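PDB 3ME7: SCO family protein from Aquifex aeolicus, which probably binds copper and takes part in electron transfer through a thioredoxin-like domain with a redox-active disulfide, as expected of the SCO1/2 family. Local coordinates for residues L78-I81 against K82-Q85. Residues are numbered along the deposited sequence; the frame is centred on the assembly and turned at random. Where two conformers were deposited one is given.
Sequences LEDI and KRFQ. With SO4 (sulfate ion), chain C.
Asp80 and Arg83 run side by side, an i to i+3 salt bridge within one helix. Arg83 NH1 donates to the anti lone pair of Asp80 OD1 over 2.9 Å; OD1 lies 16° out of the guanidinium plane, and the two flat groups are turned 67° apart. A bend at chi3 (64°) in an arginine extended up to that point turns the guanidinium back toward Asp80, whose O lies over one face. The other carboxylate oxygen, OD2, accepts from Thr77 N, just before the helix; with both oxygens engaged, rotation of the carboxylate should be limited. On another side of the helix Lys82, bent at chi2, extends NZ to Gln85 OE1 (2.7 Å), approaching from above the amide plane. Gln85 OE1 also bonds Ser16 OG, and its NE2 bonds Tyr17 OH and Ile90 O. Backbone i to i+4 bonds include Gln85 N to Ile81 O (2.9 Å). At the N-terminal end a sulfate, probably from the crystallisation liquor, accepts from Leu78 N at O4 (3.3 Å) and is also bonded by Lys99 NZ. Ile81 and Phe84 face strands 66-71 and 95-100, as the amphipathic helix of a beta-alpha-beta crossover does in a thioredoxin-like fold, Phe84 lying near the redox-active disulfide Cys40-Cys44.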
loop_
_atom_site.group_PDB
_atom_site.type_symbol
_atom_site.label_atom_id
_atom_site.label_comp_id
_atom_site.label_asym_id
_atom_site.label_seq_id
_atom_site.Cartn_x
_atom_site.Cartn_y
_atom_site.Cartn_z
ATOM N N LEU A 78 -6.059 7.595 -14.416
ATOM C CA LEU A 78 -6.481 6.196 -14.572
ATOM C C LEU A 78 -5.672 5.482 -15.652
ATOM O O LEU A 78 -5.281 4.338 -15.481
ATOM C CB LEU A 78 -7.983 6.115 -14.848
ATOM C CG LEU A 78 -8.854 6.573 -13.671
ATOM C CD1 LEU A 78 -10.324 6.537 -14.063
ATOM C CD2 LEU A 78 -8.627 5.717 -12.444
ATOM N N GLU A 79 -5.395 6.179 -16.752
ATOM C CA GLU A 79 -4.523 5.657 -17.800
ATOM C C GLU A 79 -3.153 5.243 -17.242
ATOM O O GLU A 79 -2.656 4.154 -17.531
ATOM C CB GLU A 79 -4.381 6.731 -18.893
ATOM C CG GLU A 79 -3.428 6.418 -20.026
ATOM C CD GLU A 79 -3.363 7.549 -21.045
ATOM O OE1 GLU A 79 -2.771 8.613 -20.736
ATOM O OE2 GLU A 79 -3.897 7.372 -22.155
ATOM N N ASP A 80 -2.575 6.124 -16.429
ATOM C CA ASP A 80 -1.270 5.866 -15.811
ATOM C C ASP A 80 -1.265 4.640 -14.901
ATOM O O ASP A 80 -0.333 3.832 -14.964
ATOM C CB ASP A 80 -0.784 7.078 -15.021
ATOM C CG ASP A 80 -0.475 8.265 -15.902
ATOM O OD1 ASP A 80 0.236 8.104 -16.912
ATOM O OD2 ASP A 80 -0.940 9.368 -15.584
ATOM N N ILE A 81 -2.284 4.513 -14.045
ATOM C CA ILE A 81 -2.300 3.373 -13.124
ATOM C C ILE A 81 -2.625 2.052 -13.820
ATOM O O ILE A 81 -2.141 1.002 -13.400
ATOM C CB ILE A 81 -3.158 3.600 -11.852
ATOM C CG1 ILE A 81 -4.605 3.979 -12.193
ATOM C CG2 ILE A 81 -2.476 4.615 -10.929
ATOM C CD1 ILE A 81 -5.525 3.902 -10.975
ATOM N N LYS A 82 -3.442 2.113 -14.870
ATOM C CA LYS A 82 -3.711 0.945 -15.705
ATOM C C LYS A 82 -2.425 0.454 -16.377
ATOM O O LYS A 82 -2.156 -0.750 -16.419
ATOM C CB LYS A 82 -4.779 1.273 -16.754
ATOM C CG LYS A 82 -5.241 0.068 -17.566
ATOM C CD LYS A 82 -5.720 -1.026 -16.642
ATOM C CE LYS A 82 -6.017 -2.311 -17.391
ATOM N NZ LYS A 82 -6.170 -3.453 -16.454
ATOM N N ARG A 83 -1.644 1.389 -16.908
ATOM C CA ARG A 83 -0.327 1.055 -17.484
ATOM C C ARG A 83 0.586 0.372 -16.437
ATOM O O ARG A 83 1.204 -0.663 -16.712
ATOM C CB ARG A 83 0.327 2.320 -18.050
ATOM C CG ARG A 83 1.545 2.073 -18.968
ATOM C CD ARG A 83 2.261 3.393 -19.328
ATOM N NE ARG A 83 2.819 4.017 -18.128
ATOM C CZ ARG A 83 2.477 5.213 -17.651
ATOM N NH1 ARG A 83 1.581 5.964 -18.277
ATOM N NH2 ARG A 83 3.025 5.651 -16.529
ATOM N N PHE A 84 0.616 0.925 -15.224
ATOM C CA PHE A 84 1.411 0.347 -14.131
ATOM C C PHE A 84 0.951 -1.076 -13.790
ATOM O O PHE A 84 1.776 -1.975 -13.656
ATOM C CB PHE A 84 1.356 1.262 -12.897
ATOM C CG PHE A 84 2.305 0.865 -11.793
ATOM C CD1 PHE A 84 1.924 -0.085 -10.832
ATOM C CD2 PHE A 84 3.565 1.450 -11.698
ATOM C CE1 PHE A 84 2.809 -0.462 -9.813
ATOM C CE2 PHE A 84 4.443 1.086 -10.668
ATOM C CZ PHE A 84 4.054 0.134 -9.736
ATOM N N GLN A 85 -0.367 -1.279 -13.696
ATOM C CA GLN A 85 -0.928 -2.592 -13.358
ATOM C C GLN A 85 -0.492 -3.656 -14.357
ATOM O O GLN A 85 -0.049 -4.742 -13.977
ATOM C CB GLN A 85 -2.453 -2.525 -13.314
ATOM C CG GLN A 85 -3.103 -3.873 -12.974
ATOM C CD GLN A 85 -4.494 -4.019 -13.527
ATOM O OE1 GLN A 85 -5.095 -3.047 -13.979
ATOM N NE2 GLN A 85 -5.012 -5.250 -13.531
HETATM S S SO4 C . -8.607 10.553 -14.183
HETATM O O1 SO4 C . -7.813 10.074 -13.057
HETATM O O2 SO4 C . -10.016 10.526 -13.824
HETATM O O3 SO4 C . -8.189 11.911 -14.541
HETATM O O4 SO4 C . -8.408 9.660 -15.326
#